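Local coordinates for protein putative poly(3-hydroxybutyrate) depolymerase LpqC (Bordetella parapertussis 12822, PDB 3D0K) that probably hydrolyses ester bonds, perhaps those of poly(3-hydroxybutyrate), as a serine hydrolase of the alpha/beta-hydrolase fold, at residues 172-180 with 233-244; 209-217 with 269-280. All blocks are in the same frame, centred on the assembly; numbering follows the deposited sequence.

Contact 1 of 2, residues 172-180 with 233-244. With SO4 (sulfate ion), chain E.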
loop_
_atom_site.group_PDB
_atom_site.type_symbol
_atom_site.label_atom_id
_atom_site.label_comp_id
_atom_site.label_asym_id
_atom_site.label_seq_id
_atom_site.Cartn_x
_atom_site.Cartn_y
_atom_site.Cartn_z
ATOM N N ALA A 172 5.294 0.471 4.440
ATOM C CA ALA A 172 6.365 1.206 5.046
ATOM C C ALA A 172 5.839 2.060 6.224
ATOM O O ALA A 172 4.897 2.840 6.046
ATOM C CB ALA A 172 7.041 2.093 3.976
ATOM N N ASN A 173 6.453 1.967 7.396
ATOM C CA ASN A 173 5.990 2.776 8.573
ATOM C C ASN A 173 4.462 2.856 8.774
ATOM O O ASN A 173 3.946 3.945 8.979
ATOM C CB ASN A 173 6.557 4.243 8.562
ATOM C CG ASN A 173 8.085 4.287 8.615
ATOM O OD1 ASN A 173 8.715 3.353 9.122
ATOM N ND2 ASN A 173 8.694 5.341 8.005
ATOM N N PRO A 174 3.715 1.730 8.689
ATOM C CA PRO A 174 2.304 1.863 9.092
ATOM C C PRO A 174 2.179 2.375 10.537
ATOM O O PRO A 174 2.971 1.945 11.392
ATOM C CB PRO A 174 1.771 0.405 9.035
ATOM C CG PRO A 174 2.686 -0.276 8.012
ATOM C CD PRO A 174 4.050 0.338 8.284
ATOM N N GLY A 175 1.156 3.211 10.814
ATOM C CA GLY A 175 0.936 3.728 12.180
ATOM C C GLY A 175 0.522 2.610 13.149
ATOM O O GLY A 175 0.879 2.658 14.314
ATOM N N TRP A 176 -0.225 1.611 12.676
ATOM C CA TRP A 176 -0.583 0.447 13.497
ATOM C C TRP A 176 -1.124 -0.642 12.547
ATOM O O TRP A 176 -1.275 -0.395 11.362
ATOM C CB TRP A 176 -1.624 0.810 14.594
ATOM C CG TRP A 176 -3.011 0.926 14.110
ATOM C CD1 TRP A 176 -3.501 1.859 13.219
ATOM C CD2 TRP A 176 -4.130 0.103 14.486
ATOM N NE1 TRP A 176 -4.845 1.639 13.016
ATOM C CE2 TRP A 176 -5.264 0.598 13.797
ATOM C CE3 TRP A 176 -4.292 -0.975 15.370
ATOM C CZ2 TRP A 176 -6.548 0.019 13.921
ATOM C CZ3 TRP A 176 -5.603 -1.548 15.512
ATOM C CH2 TRP A 176 -6.689 -1.046 14.790
ATOM N N TYR A 177 -1.414 -1.821 13.077
ATOM C CA TYR A 177 -1.602 -2.975 12.210
ATOM C C TYR A 177 -2.854 -3.743 12.598
ATOM O O TYR A 177 -3.213 -3.894 13.781
ATOM C CB TYR A 177 -0.407 -3.938 12.348
ATOM C CG TYR A 177 0.920 -3.392 11.885
ATOM C CD1 TYR A 177 1.403 -3.691 10.583
ATOM C CD2 TYR A 177 1.676 -2.528 12.705
ATOM C CE1 TYR A 177 2.605 -3.186 10.138
ATOM C CE2 TYR A 177 2.892 -2.007 12.255
ATOM C CZ TYR A 177 3.334 -2.358 10.970
ATOM O OH TYR A 177 4.518 -1.853 10.529
ATOM N N THR A 178 -3.449 -4.338 11.582
ATOM C CA THR A 178 -4.445 -5.409 11.788
ATOM C C THR A 178 -3.620 -6.674 12.066
ATOM O O THR A 178 -2.852 -7.147 11.198
ATOM C CB THR A 178 -5.206 -5.648 10.461
ATOM O OG1 THR A 178 -6.066 -4.509 10.194
ATOM C CG2 THR A 178 -6.121 -6.883 10.603
ATOM N N LEU A 179 -3.804 -7.253 13.240
ATOM C CA LEU A 179 -3.003 -8.419 13.605
ATOM C C LEU A 179 -3.553 -9.677 12.939
ATOM O O LEU A 179 -4.741 -9.766 12.728
ATOM C CB LEU A 179 -3.058 -8.598 15.129
ATOM C CG LEU A 179 -2.563 -7.374 15.877
ATOM C CD1 LEU A 179 -2.817 -7.554 17.397
ATOM C CD2 LEU A 179 -1.083 -7.181 15.559
ATOM N N PRO A 180 -2.679 -10.651 12.633
ATOM C CA PRO A 180 -3.076 -11.849 11.852
ATOM C C PRO A 180 -3.720 -12.880 12.793
ATOM O O PRO A 180 -3.143 -13.934 13.098
ATOM C CB PRO A 180 -1.746 -12.336 11.269
ATOM C CG PRO A 180 -0.728 -11.866 12.312
ATOM C CD PRO A 180 -1.233 -10.630 12.934
ATOM N N GLN A 233 0.299 -2.368 20.628
ATOM C CA GLN A 233 1.340 -2.790 19.698
ATOM C C GLN A 233 2.692 -2.118 19.951
ATOM O O GLN A 233 3.701 -2.584 19.438
ATOM C CB GLN A 233 0.874 -2.510 18.260
ATOM C CG GLN A 233 -0.437 -3.228 18.029
ATOM C CD GLN A 233 -0.976 -3.119 16.614
ATOM O OE1 GLN A 233 -0.356 -2.491 15.751
ATOM N NE2 GLN A 233 -2.145 -3.761 16.362
ATOM N N GLY A 234 2.718 -1.062 20.772
ATOM C CA GLY A 234 4.018 -0.413 21.093
ATOM C C GLY A 234 3.971 1.110 21.116
ATOM O O GLY A 234 2.979 1.705 20.716
ATOM N N PRO A 235 5.036 1.758 21.633
ATOM C CA PRO A 235 4.982 3.225 21.833
ATOM C C PRO A 235 5.118 4.085 20.570
ATOM O O PRO A 235 4.802 5.284 20.615
ATOM C CB PRO A 235 6.151 3.498 22.799
ATOM C CG PRO A 235 7.099 2.329 22.575
ATOM C CD PRO A 235 6.279 1.149 22.131
ATOM N N HIS A 236 5.577 3.491 19.461
ATOM C CA HIS A 236 5.919 4.222 18.250
ATOM C C HIS A 236 5.868 3.260 17.072
ATOM O O HIS A 236 5.751 2.047 17.268
ATOM C CB HIS A 236 7.286 4.959 18.348
ATOM C CG HIS A 236 8.415 4.109 18.872
ATOM N ND1 HIS A 236 8.815 2.942 18.255
ATOM C CD2 HIS A 236 9.206 4.246 19.969
ATOM C CE1 HIS A 236 9.798 2.392 18.952
ATOM N NE2 HIS A 236 10.046 3.156 20.003
ATOM N N ARG A 237 5.982 3.780 15.843
ATOM C CA ARG A 237 5.695 2.947 14.689
ATOM C C ARG A 237 6.762 1.877 14.550
ATOM O O ARG A 237 6.474 0.783 14.090
ATOM C CB ARG A 237 5.628 3.784 13.406
ATOM C CG ARG A 237 4.526 4.891 13.458
ATOM C CD ARG A 237 4.379 5.559 12.118
ATOM N NE ARG A 237 3.322 6.581 12.127
ATOM C CZ ARG A 237 3.451 7.813 12.629
ATOM N NH1 ARG A 237 2.419 8.654 12.544
ATOM N NH2 ARG A 237 4.606 8.214 13.167
ATOM N N TYR A 238 7.999 2.207 14.901
ATOM C CA TYR A 238 9.094 1.255 14.717
ATOM C C TYR A 238 8.837 0.019 15.626
ATOM O O TYR A 238 8.935 -1.141 15.161
ATOM C CB TYR A 238 10.429 1.947 15.034
ATOM C CG TYR A 238 11.659 1.046 14.959
ATOM C CD1 TYR A 238 11.906 0.248 13.827
ATOM C CD2 TYR A 238 12.609 1.062 15.992
ATOM C CE1 TYR A 238 13.027 -0.554 13.749
ATOM C CE2 TYR A 238 13.757 0.251 15.932
ATOM C CZ TYR A 238 13.957 -0.546 14.803
ATOM O OH TYR A 238 15.093 -1.351 14.750
ATOM N N ALA A 239 8.486 0.246 16.907
ATOM C CA ALA A 239 8.094 -0.887 17.786
ATOM C C ALA A 239 6.925 -1.683 17.207
ATOM O O ALA A 239 6.913 -2.911 17.292
ATOM C CB ALA A 239 7.734 -0.426 19.185
ATOM N N ARG A 240 5.928 -0.981 16.658
ATOM C CA ARG A 240 4.756 -1.666 16.157
ATOM C C ARG A 240 5.079 -2.560 14.979
ATOM O O ARG A 240 4.454 -3.638 14.815
ATOM C CB ARG A 240 3.654 -0.675 15.782
ATOM C CG ARG A 240 3.223 0.097 16.977
ATOM C CD ARG A 240 2.080 1.091 16.713
ATOM N NE ARG A 240 1.841 1.836 17.952
ATOM C CZ ARG A 240 1.102 2.942 18.051
ATOM N NH1 ARG A 240 0.520 3.458 16.983
ATOM N NH2 ARG A 240 0.969 3.561 19.217
ATOM N N ALA A 241 6.010 -2.108 14.137
ATOM C CA ALA A 241 6.474 -2.899 12.983
ATOM C C ALA A 241 7.061 -4.246 13.453
ATOM O O ALA A 241 6.715 -5.314 12.950
ATOM C CB ALA A 241 7.533 -2.094 12.167
ATOM N N ARG A 242 7.872 -4.214 14.505
ATOM C CA ARG A 242 8.474 -5.439 15.053
ATOM C C ARG A 242 7.412 -6.345 15.679
ATOM O O ARG A 242 7.477 -7.570 15.575
ATOM C CB ARG A 242 9.508 -5.107 16.148
ATOM C CG ARG A 242 10.625 -4.152 15.725
ATOM C CD ARG A 242 11.933 -4.472 16.565
ATOM N NE ARG A 242 12.640 -5.518 15.817
ATOM C CZ ARG A 242 13.715 -5.335 15.044
ATOM N NH1 ARG A 242 14.229 -6.373 14.385
ATOM N NH2 ARG A 242 14.301 -4.139 14.940
ATOM N N HIS A 243 6.438 -5.726 16.320
ATOM C CA HIS A 243 5.330 -6.429 16.962
ATOM C C HIS A 243 4.544 -7.182 15.869
ATOM O O HIS A 243 4.227 -8.356 16.061
ATOM C CB HIS A 243 4.459 -5.420 17.698
ATOM C CG HIS A 243 3.340 -6.017 18.499
ATOM N ND1 HIS A 243 2.112 -6.317 17.947
ATOM C CD2 HIS A 243 3.247 -6.335 19.810
ATOM C CE1 HIS A 243 1.310 -6.809 18.886
ATOM N NE2 HIS A 243 1.975 -6.833 20.026
ATOM N N TYR A 244 4.230 -6.509 14.759
ATOM C CA TYR A 244 3.466 -7.133 13.662
ATOM C C TYR A 244 4.190 -8.336 13.065
ATOM O O TYR A 244 3.606 -9.427 12.882
ATOM C CB TYR A 244 3.179 -6.086 12.565
ATOM C CG TYR A 244 2.363 -6.574 11.401
ATOM C CD1 TYR A 244 1.032 -7.048 11.560
ATOM C CD2 TYR A 244 2.892 -6.474 10.094
ATOM C CE1 TYR A 244 0.278 -7.464 10.415
ATOM C CE2 TYR A 244 2.136 -6.835 9.000
ATOM C CZ TYR A 244 0.840 -7.330 9.180
ATOM O OH TYR A 244 0.113 -7.672 8.048
HETATM S S SO4 E . -0.315 6.702 10.388
HETATM O O1 SO4 E . -0.219 5.435 9.663
HETATM O O2 SO4 E . -1.566 6.647 11.160
HETATM O O3 SO4 E . 0.749 6.965 11.314
HETATM O O4 SO4 E . -0.547 7.836 9.516
HETATM O O HOH W 1 5.135 0.388 11.529
HETATM O O HOH W 2 -2.421 -8.223 8.706
#
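In this alpha/beta-hydrolase fold the loop after strand 168-172 lies along the first turns of helix 237-255, and Y177 and Y244 are at the centre of the contact. Their rings form an offset stack, planes 20° apart and centroids 4.3 Å apart. Y244 CB sits over the centre of the Y177 ring, while P174 CB covers the opposite face toward the rim. Q233 reaches the backbone of Y177 with both ends of its amide: OE1 accepts from Y177 N at 3.0 Å, and NE2 gives a nearly straight bond (174°) to Y177 O at 2.8 Å. Both bonds lie in the carbonyl plane of their acceptor, which fixes the rotation of the amide. R240, extended from CG to NE, joins the loop at G175 to the backbone at G234: NH1 donates to G175 O at 2.8 Å and also bonds P225 O, while NE and NH2 both donate to G234 O. One water bridges P174 O and R237 O, donating to both, and accepts from Y177 OH. Toward the probable active site, a sulfate, probably from the crystallisation liquor, lies at the edge of the R237 guanidinium. R237 NE and NH1 converge on one sulfate oxygen, O3, each at 2.7 Å.

Contact 2 of 2, residues 209-217 with 269-280; sequences TILAGDQDI and IGHDGQAMSQVC. With SO4 (sulfate ion), chain G.
The acid and histidine loops of a probable Ser-His-Asp triad meet here, at the C-terminal end of strand 209-213 in an alpha/beta-hydrolase sheet. H271 ND1 donates to D216 OD2 at 2.7 Å, with an N-H...O angle of 151°. The oxygen lies at the edge of the imidazole and is met on its syn side, 25° out of the carboxylate plane, and the carboxylate and ring planes are steeply inclined to each other. With CG anti to the backbone N (chi1 -161°), the D216 side chain extends to the histidine; its other oxygen, OD1, is held by a salt bridge from R237, which probably helps to orient the acid. On the far edge of the ring, H271 NE2 lies close to S148 OG, the presumed nucleophile, and makes a weak bond to a sulfate. The two loops are also joined through backbone: within the type I turn from G213 to D216, Q215 N donates to I269 O at 3.1 Å, from above the carbonyl plane. G213 CA comes within 3.1 Å of the same oxygen, an approach that leaves little room for a side chain.

Farther along, the axes of strand 209-213 and of helix segment 273-280 approach to 10.1 Å. D272 caps the first turn of the helix, OD2 accepting from A275 N. Selenomethionine M276, bent at both chi2 and chi3, turns its methyl group back to the strand, and L211 CD2 packs near C280 CB at 4.0 Å. M276 CE lies 3.6 Å from L211 CG.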
loop_
_atom_site.group_PDB
_atom_site.type_symbol
_atom_site.label_atom_id
_atom_site.label_comp_id
_atom_site.label_asym_id
_atom_site.label_seq_id
_atom_site.Cartn_x
_atom_site.Cartn_y
_atom_site.Cartn_z
ATOM N N THR A 209 7.230 -7.174 2.316
ATOM C CA THR A 209 8.254 -6.468 3.112
ATOM C C THR A 209 7.539 -5.491 4.045
ATOM O O THR A 209 6.685 -4.685 3.626
ATOM C CB THR A 209 9.231 -5.657 2.218
ATOM O OG1 THR A 209 9.831 -6.531 1.271
ATOM C CG2 THR A 209 10.336 -4.980 3.030
ATOM N N ILE A 210 7.915 -5.550 5.315
ATOM C CA ILE A 210 7.557 -4.522 6.243
ATOM C C ILE A 210 8.759 -3.635 6.325
ATOM O O ILE A 210 9.830 -4.085 6.776
ATOM C CB ILE A 210 7.236 -5.098 7.609
ATOM C CG1 ILE A 210 6.057 -6.099 7.474
ATOM C CG2 ILE A 210 7.026 -3.954 8.621
ATOM C CD1 ILE A 210 6.099 -7.151 8.689
ATOM N N LEU A 211 8.627 -2.386 5.842
ATOM C CA LEU A 211 9.796 -1.498 5.776
ATOM C C LEU A 211 9.674 -0.476 6.906
ATOM O O LEU A 211 8.710 0.326 6.930
ATOM C CB LEU A 211 9.887 -0.790 4.448
ATOM C CG LEU A 211 11.148 -0.071 3.998
ATOM C CD1 LEU A 211 12.388 -1.016 3.868
ATOM C CD2 LEU A 211 10.920 0.620 2.615
ATOM N N ALA A 212 10.623 -0.524 7.826
ATOM C CA ALA A 212 10.503 0.242 9.086
ATOM C C ALA A 212 11.728 1.142 9.319
ATOM O O ALA A 212 12.843 0.645 9.453
ATOM C CB ALA A 212 10.259 -0.720 10.275
ATOM N N GLY A 213 11.520 2.461 9.384
ATOM C CA GLY A 213 12.615 3.385 9.702
ATOM C C GLY A 213 12.902 3.290 11.174
ATOM O O GLY A 213 11.974 3.332 12.007
ATOM N N ASP A 214 14.177 3.133 11.538
ATOM C CA ASP A 214 14.517 2.973 12.955
ATOM C C ASP A 214 14.554 4.269 13.759
ATOM O O ASP A 214 14.771 4.258 14.976
ATOM C CB ASP A 214 15.771 2.104 13.154
ATOM C CG ASP A 214 17.081 2.807 12.783
ATOM O OD1 ASP A 214 17.100 4.040 12.512
ATOM O OD2 ASP A 214 18.117 2.090 12.781
ATOM N N GLN A 215 14.348 5.382 13.063
ATOM C CA GLN A 215 14.139 6.674 13.665
ATOM C C GLN A 215 12.633 7.067 13.664
ATOM O O GLN A 215 12.296 8.193 14.021
ATOM C CB GLN A 215 14.977 7.754 12.943
ATOM C CG GLN A 215 16.511 7.542 13.012
ATOM C CD GLN A 215 17.008 7.338 14.437
ATOM O OE1 GLN A 215 17.479 6.256 14.776
ATOM N NE2 GLN A 215 16.862 8.365 15.290
ATOM N N ASP A 216 11.725 6.147 13.299
ATOM C CA ASP A 216 10.288 6.467 13.401
ATOM C C ASP A 216 9.864 6.132 14.824
ATOM O O ASP A 216 9.177 5.121 15.098
ATOM C CB ASP A 216 9.460 5.714 12.326
ATOM C CG ASP A 216 8.082 6.336 12.081
ATOM O OD1 ASP A 216 7.551 7.088 12.928
ATOM O OD2 ASP A 216 7.497 6.066 11.016
ATOM N N ILE A 217 10.334 6.985 15.742
ATOM C CA ILE A 217 10.279 6.680 17.168
ATOM C C ILE A 217 9.735 7.852 17.974
ATOM O O ILE A 217 9.761 7.806 19.192
ATOM C CB ILE A 217 11.680 6.223 17.752
ATOM C CG1 ILE A 217 12.760 7.319 17.541
ATOM C CG2 ILE A 217 12.091 4.828 17.175
ATOM C CD1 ILE A 217 13.989 7.190 18.439
ATOM N N ILE A 269 16.465 6.592 9.130
ATOM C CA ILE A 269 15.348 7.226 8.466
ATOM C C ILE A 269 14.175 7.153 9.422
ATOM O O ILE A 269 13.997 6.139 10.082
ATOM C CB ILE A 269 15.005 6.527 7.127
ATOM C CG1 ILE A 269 16.194 6.585 6.134
ATOM C CG2 ILE A 269 13.790 7.166 6.436
ATOM C CD1 ILE A 269 16.762 8.041 5.922
ATOM N N GLY A 270 13.373 8.213 9.482
ATOM C CA GLY A 270 12.218 8.225 10.384
ATOM C C GLY A 270 10.920 8.175 9.595
ATOM O O GLY A 270 10.786 7.392 8.663
ATOM N N HIS A 271 9.963 9.028 9.970
ATOM C CA HIS A 271 8.664 9.051 9.348
ATOM C C HIS A 271 8.647 10.015 8.157
ATOM O O HIS A 271 8.142 11.141 8.249
ATOM C CB HIS A 271 7.604 9.422 10.398
ATOM C CG HIS A 271 6.217 9.060 9.987
ATOM N ND1 HIS A 271 5.800 7.749 9.852
ATOM C CD2 HIS A 271 5.161 9.830 9.627
ATOM C CE1 HIS A 271 4.547 7.728 9.447
ATOM N NE2 HIS A 271 4.137 8.976 9.292
ATOM N N ASP A 272 9.212 9.563 7.033
ATOM C CA ASP A 272 9.546 10.413 5.910
ATOM C C ASP A 272 9.187 9.592 4.643
ATOM O O ASP A 272 9.963 8.759 4.179
ATOM C CB ASP A 272 11.042 10.755 5.995
ATOM C CG ASP A 272 11.534 11.733 4.905
ATOM O OD1 ASP A 272 12.658 12.266 5.136
ATOM O OD2 ASP A 272 10.874 11.978 3.854
ATOM N N GLY A 273 7.981 9.808 4.149
ATOM C CA GLY A 273 7.457 9.059 2.987
ATOM C C GLY A 273 8.326 9.202 1.749
ATOM O O GLY A 273 8.473 8.235 0.988
ATOM N N GLN A 274 8.903 10.380 1.523
ATOM C CA GLN A 274 9.815 10.547 0.378
ATOM C C GLN A 274 11.083 9.690 0.529
ATOM O O GLN A 274 11.480 9.023 -0.414
ATOM C CB GLN A 274 10.243 12.009 0.251
ATOM C CG GLN A 274 11.136 12.198 -0.969
ATOM C CD GLN A 274 11.266 13.619 -1.404
ATOM O OE1 GLN A 274 11.620 13.886 -2.562
ATOM N NE2 GLN A 274 10.991 14.552 -0.496
ATOM N N ALA A 275 11.742 9.747 1.696
ATOM C CA ALA A 275 12.926 8.906 1.922
ATOM C C ALA A 275 12.548 7.421 1.804
ATOM O O ALA A 275 13.294 6.646 1.246
ATOM C CB ALA A 275 13.534 9.160 3.298
HETATM N N MSE A 276 11.407 7.028 2.375
HETATM C CA MSE A 276 11.035 5.629 2.410
HETATM C C MSE A 276 10.682 5.154 0.982
HETATM O O MSE A 276 10.978 4.009 0.615
HETATM C CB MSE A 276 9.879 5.351 3.381
HETATM C CG MSE A 276 10.217 5.690 4.860
HETATM SE SE MSE A 276 11.594 4.404 5.580
HETATM C CE MSE A 276 10.323 2.931 5.867
ATOM N N SER A 277 10.090 6.046 0.185
ATOM C CA SER A 277 9.876 5.801 -1.244
ATOM C C SER A 277 11.195 5.507 -1.992
ATOM O O SER A 277 11.260 4.560 -2.778
ATOM C CB SER A 277 9.140 6.974 -1.931
ATOM O OG SER A 277 7.824 7.117 -1.428
ATOM N N GLN A 278 12.218 6.321 -1.782
ATOM C CA GLN A 278 13.471 6.160 -2.503
ATOM C C GLN A 278 14.259 4.925 -2.031
ATOM O O GLN A 278 14.953 4.266 -2.816
ATOM C CB GLN A 278 14.293 7.451 -2.394
ATOM C CG GLN A 278 13.539 8.672 -2.922
ATOM C CD GLN A 278 14.425 9.639 -3.668
ATOM O OE1 GLN A 278 15.331 10.259 -3.093
ATOM N NE2 GLN A 278 14.162 9.790 -4.977
ATOM N N VAL A 279 14.123 4.600 -0.753
ATOM C CA VAL A 279 14.710 3.373 -0.217
ATOM C C VAL A 279 14.041 2.156 -0.814
ATOM O O VAL A 279 14.688 1.200 -1.155
ATOM C CB VAL A 279 14.630 3.382 1.309
ATOM C CG1 VAL A 279 14.884 1.995 1.908
ATOM C CG2 VAL A 279 15.574 4.484 1.862
ATOM N N CYS A 280 12.710 2.174 -0.865
ATOM C CA CYS A 280 11.937 1.083 -1.461
ATOM C C CYS A 280 12.279 0.824 -2.936
ATOM O O CYS A 280 12.387 -0.332 -3.356
ATOM C CB CYS A 280 10.430 1.351 -1.289
ATOM S SG CYS A 280 9.470 -0.140 -1.746
HETATM S S SO4 G . 2.822 10.760 5.894
HETATM O O1 SO4 G . 4.147 10.214 6.112
HETATM O O2 SO4 G . 1.976 10.433 7.026
HETATM O O3 SO4 G . 2.895 12.204 5.730
HETATM O O4 SO4 G . 2.290 10.185 4.654
#

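How the contacts relate
Both contacts are largely buried and sit next to each other, with centres about 13 Å apart, and their segments alternate along the chain. Contact 1 joins a loop to helix 237-255 through stacked rings and side-chain amide or guanidinium bonds to backbone; contact 2 joins a strand and its following turn to a loop and helix 273-286, with a histidine-carboxylate hydrogen bond at one end and apolar packing at the other. N173 connects them: its backbone N lies 2.8 Å from L211 O, probably a hydrogen bond continuing the sheet, and its OD1 lies 3.0 Å from G213 N. Each contact also has a sulfate beside it, consistent with an anion-attracting pocket near the probable triad.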